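Local coordinates for glutamate--cysteine ligase GshA (Methylobacillus flagellatus KT, PDB 3K1T), which probably acts as a ligase that joins glutamate to cysteine through the gamma-carboxylate, the first step of glutathione synthesis, at residues D24-I29 and P389-A394; V60-F65 and L414-E419; E252-K257 and S323-Q328. All blocks are in the same frame, centred on the assembly; numbering follows the deposited sequence. Where two conformers were deposited one is given.

How the interactions relate
Two elements near the N terminus, the start of helix 26-40 and the end of strand 57-63, find their partners more than 300 residues on. The first closure along the chain lies within the four-stranded antiparallel sheet and its covering helix: interaction 3 joins 252-257 to 323-328, within the loops closed by both other contacts. Interaction 1 then brings 389-394 back to 24-29, and interaction 2 follows by bringing 414-419 to 60-65, so these two cross. Helix 398-421 links them, since its Tyr403 touches interaction 1 while its later turns form interaction 2. Interactions 2 and 3 approach to about 5 Å between nearest atoms, without touching.

Interaction 1 of 3, residues D24-I29 and P389-A394; sequences DNMPRI and PDCAGA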
loop_
_atom_site.group_PDB
_atom_site.type_symbol
_atom_site.label_atom_id
_atom_site.label_comp_id
_atom_site.label_asym_id
_atom_site.label_seq_id
_atom_site.Cartn_x
_atom_site.Cartn_y
_atom_site.Cartn_z
ATOM N N ASP A 24 -15.001 -9.843 15.951
ATOM C CA ASP A 24 -15.114 -11.302 16.072
ATOM C C ASP A 24 -15.163 -11.967 14.686
ATOM O O ASP A 24 -15.274 -13.211 14.604
ATOM C CB ASP A 24 -16.378 -11.669 16.876
ATOM C CG ASP A 24 -16.457 -13.175 17.269
ATOM O OD1 ASP A 24 -15.433 -13.797 17.610
ATOM O OD2 ASP A 24 -17.570 -13.737 17.275
ATOM N N ASN A 25 -15.159 -11.167 13.607
ATOM C CA ASN A 25 -15.286 -11.696 12.242
ATOM C C ASN A 25 -14.247 -11.092 11.294
ATOM O O ASN A 25 -14.464 -11.046 10.098
ATOM C CB ASN A 25 -16.696 -11.381 11.719
ATOM C CG ASN A 25 -17.753 -12.254 12.356
ATOM O OD1 ASN A 25 -17.811 -13.451 12.048
ATOM N ND2 ASN A 25 -18.565 -11.685 13.296
HETATM N N MSE A 26 -13.120 -10.638 11.826
HETATM C CA MSE A 26 -12.192 -9.813 11.042
HETATM C C MSE A 26 -11.640 -10.530 9.783
HETATM O O MSE A 26 -11.774 -10.019 8.673
HETATM C CB MSE A 26 -11.127 -9.177 11.950
HETATM C CG MSE A 26 -10.271 -8.137 11.257
HETATM SE SE MSE A 26 -8.719 -8.969 10.386
HETATM C CE MSE A 26 -7.885 -7.315 9.747
ATOM N N PRO A 27 -11.095 -11.737 9.918
ATOM C CA PRO A 27 -10.668 -12.420 8.690
ATOM C C PRO A 27 -11.821 -12.766 7.717
ATOM O O PRO A 27 -11.652 -12.694 6.497
ATOM C CB PRO A 27 -9.995 -13.702 9.196
ATOM C CG PRO A 27 -10.080 -13.687 10.721
ATOM C CD PRO A 27 -10.628 -12.402 11.158
ATOM N N ARG A 28 -12.984 -13.149 8.244
ATOM C CA ARG A 28 -14.138 -13.400 7.380
ATOM C C ARG A 28 -14.527 -12.170 6.583
ATOM O O ARG A 28 -14.827 -12.271 5.372
ATOM C CB ARG A 28 -15.344 -13.951 8.174
ATOM C CG ARG A 28 -16.720 -13.515 7.672
ATOM C CD ARG A 28 -17.863 -13.901 8.634
ATOM N NE ARG A 28 -18.269 -15.269 8.385
ATOM C CZ ARG A 28 -17.683 -16.344 8.899
ATOM N NH1 ARG A 28 -16.680 -16.238 9.762
ATOM N NH2 ARG A 28 -18.137 -17.544 8.570
ATOM N N ILE A 29 -14.529 -11.021 7.235
ATOM C CA ILE A 29 -14.826 -9.746 6.590
ATOM C C ILE A 29 -13.815 -9.404 5.486
ATOM O O ILE A 29 -14.201 -9.040 4.374
ATOM C CB ILE A 29 -14.917 -8.612 7.625
ATOM C CG1 ILE A 29 -16.187 -8.787 8.502
ATOM C CG2 ILE A 29 -14.850 -7.171 6.953
ATOM C CD1 ILE A 29 -16.103 -7.999 9.815
ATOM N N PRO A 389 -6.916 -2.984 13.398
ATOM C CA PRO A 389 -7.768 -3.353 14.552
ATOM C C PRO A 389 -7.016 -4.176 15.622
ATOM O O PRO A 389 -6.046 -4.876 15.318
ATOM C CB PRO A 389 -8.851 -4.245 13.923
ATOM C CG PRO A 389 -8.154 -4.834 12.694
ATOM C CD PRO A 389 -7.302 -3.722 12.169
ATOM N N ASP A 390 -7.498 -4.089 16.859
ATOM C CA ASP A 390 -7.002 -4.899 17.975
ATOM C C ASP A 390 -8.162 -5.758 18.440
ATOM O O ASP A 390 -8.993 -5.333 19.272
ATOM C CB ASP A 390 -6.513 -3.966 19.070
ATOM C CG ASP A 390 -5.966 -4.716 20.289
ATOM O OD1 ASP A 390 -5.875 -5.956 20.243
ATOM O OD2 ASP A 390 -5.682 -4.009 21.276
ATOM N N CYS A 391 -8.240 -6.978 17.888
ATOM C CA CYS A 391 -9.446 -7.791 18.031
ATOM C C CYS A 391 -9.774 -8.216 19.476
ATOM O O CYS A 391 -10.942 -8.379 19.827
ATOM C CB CYS A 391 -9.368 -9.025 17.124
ATOM S SG CYS A 391 -9.483 -8.491 15.333
ATOM N N ALA A 392 -8.750 -8.325 20.307
ATOM C CA ALA A 392 -8.948 -8.666 21.702
ATOM C C ALA A 392 -9.058 -7.424 22.614
ATOM O O ALA A 392 -9.319 -7.573 23.812
ATOM C CB ALA A 392 -7.801 -9.604 22.176
ATOM N N GLY A 393 -8.906 -6.216 22.059
ATOM C CA GLY A 393 -8.960 -4.977 22.847
ATOM C C GLY A 393 -10.371 -4.489 23.124
ATOM O O GLY A 393 -11.360 -5.178 22.834
ATOM N N ALA A 394 -10.484 -3.293 23.684
ATOM C CA ALA A 394 -11.805 -2.687 23.913
ATOM C C ALA A 394 -12.460 -2.410 22.545
ATOM O O ALA A 394 -11.809 -1.891 21.640
ATOM C CB ALA A 394 -11.711 -1.383 24.745
#
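The pyrrolidine ring of Pro389 meets Met26 at its CG corner, the ring atom that comes nearest to it: Pro389 CG lies 3.9 Å from Met26 CE and 4.2 Å from Met26 CG. The two side chains cross at about a right angle, and Tyr403 of helix 398-421 also packs against both. The contact is a loop-on-helix closure, in which the connection between strand 377-381 and helix 398-421 is laid against the first turn of helix 26-40.

Met26, built as selenomethionine with SE in place of sulfur, makes both close contacts from the helix side. Its CG stands anti to the backbone N (chi1 -171°), which sends the chain out from the helix start toward the loop, and a bend at chi2 (-88°) turns the chain so that CE comes to Pro389 CG. The stem of the side chain can thus face Cys391 while its end reaches the proline. Asn25 occupies the N-cap position just ahead, although its side chain makes no capping bond; the first turn is marked by Ile29 N bonded to Asn25 O at 2.9 Å.

On the loop side, a type I beta turn runs from Asp390 to Gly393 and is closed by Gly393 N bonded to Asp390 O at 2.9 Å. Pro389 is buried and Cys391, within the turn, is exposed, so the contact passes from the interior to the surface. Asn400 bonds to Asp390 N and Ala394 O, tying the start of the turn and the residue just after it to helix 398-421. Gln124 of the second subunit packs on Met26 and Pro389, which places this closure beside the subunit interface. At its exposed margin, Cys391 SG rests 3.8 Å from Met26 CB.

Interaction 2 of 3, residues V60-F65 and L414-E419; sequences VDTNLF and LAATIE. With GOL (glycerol), chain H; SO4 (sulfate ion), chain B.
Thr62 and Ala416 form the tight part of this strand-on-helix contact, with Thr62 CG2 lying 3.8 Å from Ala416 CB. With CG2 opposite the backbone N, the methyl rather than the hydroxyl is the branch that meets the helix. Leu64 adds a looser touch beside it, its CD2 standing 4.4 Å from the same Ala416 CB, and no hydrogen bond passes directly between the segments.

Further out the two elements are bridged by a glycerol, probably from the crystallisation liquor, lying against the Leu64 side chain. Leu64 N donates to its O1 at 2.9 Å in a nearly straight bond, while O2 is modelled against Thr62 O at a distance too short to be relied on. At the other end, glycerol O3 bonds to Glu419 OE1 at 2.8 Å; CG anti to the backbone N (chi1 -179°) and an extended chain carry this carboxylate out from the helix. His211 bonds to the glycerol as well and, weakly, to Glu419 OE1.

Asn63 works away from the helix. Its ND2 donates to O3 of a sulfate, probably also from the liquor, at 3.0 Å, almost straight (172°); Ser47 OG, Gly67 N and Arg359 bond the same anion. Its OD1 closes an Asx turn by accepting Phe65 N at 2.9 Å, the donor sitting 55° out of the carbonyl plane. Were the amide replaced by an alanine's methyl, the sulfate would probably be held less firmly and Phe65 N left without its turn-closing acceptor.

Strand 57-63 pairs antiparallel with strand 45-52, where Val60 and Asp61 form a classic beta bulge opposite Asp49. Helix 398-421 packs on it, flanked by Tyr215 and Val218 of helix 210-226 and by Trp32 and Tyr40 of helix 26-40.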
loop_
_atom_site.group_PDB
_atom_site.type_symbol
_atom_site.label_atom_id
_atom_site.label_comp_id
_atom_site.label_asym_id
_atom_site.label_seq_id
_atom_site.Cartn_x
_atom_site.Cartn_y
_atom_site.Cartn_z
ATOM N N VAL A 60 -23.243 8.787 4.704
ATOM C CA VAL A 60 -24.185 9.812 4.289
ATOM C C VAL A 60 -23.826 10.523 2.987
ATOM O O VAL A 60 -24.631 11.340 2.503
ATOM C CB VAL A 60 -24.422 10.856 5.385
ATOM C CG1 VAL A 60 -25.037 10.187 6.640
ATOM C CG2 VAL A 60 -23.103 11.626 5.712
ATOM N N ASP A 61 -22.633 10.258 2.436
ATOM C CA ASP A 61 -22.240 10.773 1.115
ATOM C C ASP A 61 -21.055 9.963 0.578
ATOM O O ASP A 61 -20.120 9.608 1.351
ATOM C CB ASP A 61 -21.801 12.250 1.202
ATOM C CG ASP A 61 -21.349 12.827 -0.167
ATOM O OD1 ASP A 61 -22.275 13.195 -0.899
ATOM O OD2 ASP A 61 -20.103 12.903 -0.481
ATOM N N THR A 62 -21.088 9.671 -0.712
ATOM C CA THR A 62 -19.982 9.015 -1.413
ATOM C C THR A 62 -19.570 9.943 -2.549
ATOM O O THR A 62 -20.434 10.381 -3.359
ATOM C CB THR A 62 -20.384 7.668 -1.970
ATOM O OG1 THR A 62 -20.824 6.832 -0.882
ATOM C CG2 THR A 62 -19.189 6.956 -2.672
ATOM N N ASN A 63 -18.286 10.276 -2.592
ATOM C CA ASN A 63 -17.772 11.181 -3.613
ATOM C C ASN A 63 -16.693 10.456 -4.434
ATOM O O ASN A 63 -15.659 10.075 -3.919
ATOM C CB ASN A 63 -17.239 12.419 -2.910
ATOM C CG ASN A 63 -16.775 13.538 -3.889
ATOM O OD1 ASN A 63 -16.873 13.416 -5.114
ATOM N ND2 ASN A 63 -16.255 14.618 -3.314
ATOM N N LEU A 64 -16.929 10.293 -5.724
ATOM C CA LEU A 64 -15.927 9.674 -6.622
ATOM C C LEU A 64 -14.925 10.666 -7.209
ATOM O O LEU A 64 -14.081 10.284 -8.045
ATOM C CB LEU A 64 -16.643 8.928 -7.746
ATOM C CG LEU A 64 -17.533 7.774 -7.319
ATOM C CD1 LEU A 64 -18.214 7.171 -8.545
ATOM C CD2 LEU A 64 -16.743 6.741 -6.531
ATOM N N PHE A 65 -14.997 11.909 -6.740
ATOM C CA PHE A 65 -14.097 13.003 -7.128
ATOM C C PHE A 65 -13.613 13.788 -5.896
ATOM O O PHE A 65 -13.867 14.992 -5.752
ATOM C CB PHE A 65 -14.823 13.939 -8.124
ATOM C CG PHE A 65 -15.697 13.215 -9.102
ATOM C CD1 PHE A 65 -17.010 12.862 -8.747
ATOM C CD2 PHE A 65 -15.229 12.890 -10.375
ATOM C CE1 PHE A 65 -17.838 12.199 -9.638
ATOM C CE2 PHE A 65 -16.044 12.216 -11.286
ATOM C CZ PHE A 65 -17.345 11.850 -10.914
ATOM N N LEU A 414 -18.053 -0.114 -2.299
ATOM C CA LEU A 414 -18.529 -1.247 -3.078
ATOM C C LEU A 414 -19.890 -0.932 -3.731
ATOM O O LEU A 414 -20.109 -1.186 -4.943
ATOM C CB LEU A 414 -18.650 -2.487 -2.157
ATOM C CG LEU A 414 -19.200 -3.763 -2.781
ATOM C CD1 LEU A 414 -18.348 -4.170 -4.019
ATOM C CD2 LEU A 414 -19.226 -4.897 -1.739
ATOM N N ALA A 415 -20.776 -0.324 -2.956
ATOM C CA ALA A 415 -22.062 0.049 -3.479
ATOM C C ALA A 415 -21.945 1.023 -4.667
ATOM O O ALA A 415 -22.655 0.848 -5.686
ATOM C CB ALA A 415 -22.966 0.662 -2.358
ATOM N N ALA A 416 -21.096 2.037 -4.532
ATOM C CA ALA A 416 -20.855 3.021 -5.616
ATOM C C ALA A 416 -20.279 2.338 -6.872
ATOM O O ALA A 416 -20.700 2.671 -8.007
ATOM C CB ALA A 416 -19.947 4.129 -5.152
ATOM N N THR A 417 -19.399 1.361 -6.662
ATOM C CA THR A 417 -18.772 0.584 -7.732
ATOM C C THR A 417 -19.829 -0.216 -8.513
ATOM O O THR A 417 -19.872 -0.182 -9.754
ATOM C CB THR A 417 -17.723 -0.387 -7.158
ATOM O OG1 THR A 417 -16.754 0.378 -6.453
ATOM C CG2 THR A 417 -17.038 -1.251 -8.273
ATOM N N ILE A 418 -20.692 -0.894 -7.775
ATOM C CA ILE A 418 -21.811 -1.652 -8.351
ATOM C C ILE A 418 -22.752 -0.703 -9.119
ATOM O O ILE A 418 -23.064 -0.947 -10.309
ATOM C CB ILE A 418 -22.552 -2.483 -7.277
ATOM C CG1 ILE A 418 -21.629 -3.570 -6.720
ATOM C CG2 ILE A 418 -23.868 -3.091 -7.850
ATOM C CD1 ILE A 418 -22.131 -4.284 -5.417
ATOM N N GLU A 419 -23.183 0.376 -8.475
ATOM C CA GLU A 419 -24.011 1.384 -9.108
ATOM C C GLU A 419 -23.432 1.876 -10.442
ATOM O O GLU A 419 -24.158 1.941 -11.438
ATOM C CB GLU A 419 -24.184 2.574 -8.167
ATOM C CG GLU A 419 -25.046 3.749 -8.647
ATOM C CD GLU A 419 -24.851 5.039 -7.793
ATOM O OE1 GLU A 419 -24.096 5.031 -6.772
ATOM O OE2 GLU A 419 -25.450 6.072 -8.146
HETATM C C1 GOL H . -20.485 10.015 -7.302
HETATM O O1 GOL H . -19.598 10.936 -6.645
HETATM C C2 GOL H . -21.581 9.249 -6.502
HETATM O O2 GOL H . -21.937 9.767 -5.244
HETATM C C3 GOL H . -21.240 7.799 -6.206
HETATM O O3 GOL H . -22.382 7.019 -5.856
HETATM S S SO4 B . -14.551 15.505 -0.235
HETATM O O1 SO4 B . -14.344 16.245 0.989
HETATM O O2 SO4 B . -13.613 14.445 -0.035
HETATM O O3 SO4 B . -15.891 14.974 -0.335
HETATM O O4 SO4 B . -14.212 16.330 -1.416
#

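Interaction 3 of 3, residues E252-K257 and S323-Q328; sequences EQLAEK and SEVILQ
Leu327, Leu254 and Lys257 bury the most surface in this helix-on-sheet contact, where helix 251-272 covers one face of a four-stranded antiparallel sheet. Strand 324-329 is an inner strand, lying between 237-241 and 280-285. The short helix and strand segments run nearly the same way, 23° apart, with their axes approaching to 10.5 Å. Such a layer is consistent with an ATP-grasp-like subdomain.

Leu327 gives the largest share. In the conformer described, one of two deposited, its CD2 branch reaches the helix surface between Leu254 and Lys257, 4.0 Å from Leu254 CD1 and 4.2 Å from the carbonyl carbon C of Lys257. The two leucines meet at a slant through these methyls. Val258 and Leu261, on the same helix, and Val280 on the adjacent strand also touch Leu327.

Lys257 uses only its root against Leu327: its CB lies 4.2 Å from Leu327 CD2, while the rest of the chain leads away. The lysine side chain also touches Cys240, and its NZ bonds to Thr239 O, so the amine is anchored on edge strand 237-241.

The first bond of the Leu254 side chain does not aim at the strand, but with CG anti to the backbone N (chi1 -170°) its end comes nearer than its root suggests. Phe245 packs on it from a loop. The CD1 methyl serves both strand residues. The Leu254 side chain crosses that of Val325 at about a right angle, with Leu254 CD1 4.1 Å from Val325 CG1.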
loop_
_atom_site.group_PDB
_atom_site.type_symbol
_atom_site.label_atom_id
_atom_site.label_comp_id
_atom_site.label_asym_id
_atom_site.label_seq_id
_atom_site.Cartn_x
_atom_site.Cartn_y
_atom_site.Cartn_z
ATOM N N GLU A 252 -49.731 16.400 -0.573
ATOM C CA GLU A 252 -50.181 15.275 0.236
ATOM C C GLU A 252 -49.355 14.007 -0.009
ATOM O O GLU A 252 -49.070 13.280 0.939
ATOM C CB GLU A 252 -51.679 15.022 0.073
ATOM C CG GLU A 252 -52.529 16.108 0.788
ATOM C CD GLU A 252 -52.151 16.272 2.290
ATOM O OE1 GLU A 252 -52.080 15.236 2.982
ATOM O OE2 GLU A 252 -51.878 17.412 2.769
ATOM N N GLN A 253 -48.993 13.760 -1.259
ATOM C CA GLN A 253 -48.099 12.662 -1.652
ATOM C C GLN A 253 -46.800 12.739 -0.840
ATOM O O GLN A 253 -46.404 11.789 -0.186
ATOM C CB GLN A 253 -47.753 12.805 -3.162
ATOM C CG GLN A 253 -46.511 12.045 -3.662
ATOM C CD GLN A 253 -46.890 10.807 -4.447
ATOM O OE1 GLN A 253 -47.845 10.079 -4.060
ATOM N NE2 GLN A 253 -46.204 10.576 -5.591
ATOM N N LEU A 254 -46.173 13.900 -0.865
ATOM C CA LEU A 254 -44.909 14.099 -0.151
ATOM C C LEU A 254 -45.084 13.954 1.375
ATOM O O LEU A 254 -44.288 13.273 2.030
ATOM C CB LEU A 254 -44.323 15.457 -0.496
ATOM C CG LEU A 254 -42.887 15.739 -0.030
ATOM C CD1 LEU A 254 -41.900 14.687 -0.484
ATOM C CD2 LEU A 254 -42.438 17.129 -0.536
ATOM N N ALA A 255 -46.127 14.590 1.918
ATOM C CA ALA A 255 -46.429 14.554 3.350
ATOM C C ALA A 255 -46.623 13.124 3.833
ATOM O O ALA A 255 -46.144 12.760 4.926
ATOM C CB ALA A 255 -47.678 15.429 3.699
ATOM N N GLU A 256 -47.316 12.317 3.036
ATOM C CA GLU A 256 -47.623 10.946 3.425
ATOM C C GLU A 256 -46.327 10.143 3.477
ATOM O O GLU A 256 -46.148 9.312 4.347
ATOM C CB GLU A 256 -48.593 10.270 2.434
ATOM C CG GLU A 256 -50.051 10.759 2.550
ATOM C CD GLU A 256 -50.951 10.441 1.321
ATOM O OE1 GLU A 256 -50.466 9.922 0.257
ATOM O OE2 GLU A 256 -52.172 10.731 1.447
ATOM N N LYS A 257 -45.452 10.376 2.516
ATOM C CA LYS A 257 -44.179 9.651 2.501
ATOM C C LYS A 257 -43.266 10.068 3.646
ATOM O O LYS A 257 -42.583 9.219 4.208
ATOM C CB LYS A 257 -43.489 9.775 1.166
ATOM C CG LYS A 257 -44.202 8.917 0.097
ATOM C CD LYS A 257 -43.659 9.184 -1.247
ATOM C CE LYS A 257 -44.500 8.479 -2.314
ATOM N NZ LYS A 257 -44.007 7.126 -2.433
ATOM N N SER A 323 -36.776 15.861 -11.158
ATOM C CA SER A 323 -37.205 14.594 -11.722
ATOM C C SER A 323 -37.423 13.481 -10.684
ATOM O O SER A 323 -38.015 12.435 -10.995
ATOM C CB SER A 323 -36.216 14.125 -12.773
ATOM O OG SER A 323 -34.956 13.841 -12.178
ATOM N N GLU A 324 -36.958 13.704 -9.458
ATOM C CA GLU A 324 -37.078 12.711 -8.406
ATOM C C GLU A 324 -36.887 13.443 -7.100
ATOM O O GLU A 324 -36.106 14.390 -7.026
ATOM C CB GLU A 324 -35.998 11.618 -8.507
ATOM C CG GLU A 324 -36.193 10.457 -7.484
ATOM C CD GLU A 324 -35.167 9.296 -7.645
ATOM O OE1 GLU A 324 -33.939 9.545 -7.796
ATOM O OE2 GLU A 324 -35.612 8.132 -7.608
ATOM N N VAL A 325 -37.612 12.998 -6.087
ATOM C CA VAL A 325 -37.414 13.486 -4.709
ATOM C C VAL A 325 -37.049 12.270 -3.878
ATOM O O VAL A 325 -37.787 11.284 -3.877
ATOM C CB VAL A 325 -38.662 14.192 -4.133
ATOM C CG1 VAL A 325 -38.429 14.632 -2.689
ATOM C CG2 VAL A 325 -39.113 15.408 -5.026
ATOM N N ILE A 326 -35.898 12.346 -3.206
ATOM C CA ILE A 326 -35.431 11.280 -2.332
ATOM C C ILE A 326 -35.607 11.740 -0.888
ATOM O O ILE A 326 -35.225 12.860 -0.537
ATOM C CB ILE A 326 -33.922 10.932 -2.603
ATOM C CG1 ILE A 326 -33.734 10.509 -4.062
ATOM C CG2 ILE A 326 -33.459 9.775 -1.654
ATOM C CD1 ILE A 326 -32.341 10.687 -4.619
ATOM N N LEU A 327 -36.225 10.880 -0.086
ATOM C CA LEU A 327 -36.410 11.123 1.333
ATOM C C LEU A 327 -35.527 10.149 2.081
ATOM O O LEU A 327 -35.632 8.950 1.878
ATOM C CB LEU A 327 -37.873 10.902 1.709
ATOM C CG LEU A 327 -38.853 11.845 1.013
ATOM C CD1 LEU A 327 -39.284 11.285 -0.339
ATOM C CD2 LEU A 327 -40.073 12.122 1.921
ATOM N N GLN A 328 -34.625 10.658 2.918
ATOM C CA GLN A 328 -33.724 9.767 3.648
ATOM C C GLN A 328 -33.809 10.026 5.163
ATOM O O GLN A 328 -33.866 11.160 5.598
ATOM C CB GLN A 328 -32.283 9.932 3.173
ATOM C CG GLN A 328 -31.335 8.830 3.713
ATOM C CD GLN A 328 -29.872 9.056 3.362
ATOM O OE1 GLN A 328 -29.382 10.186 3.390
ATOM N NE2 GLN A 328 -29.171 7.965 3.010
#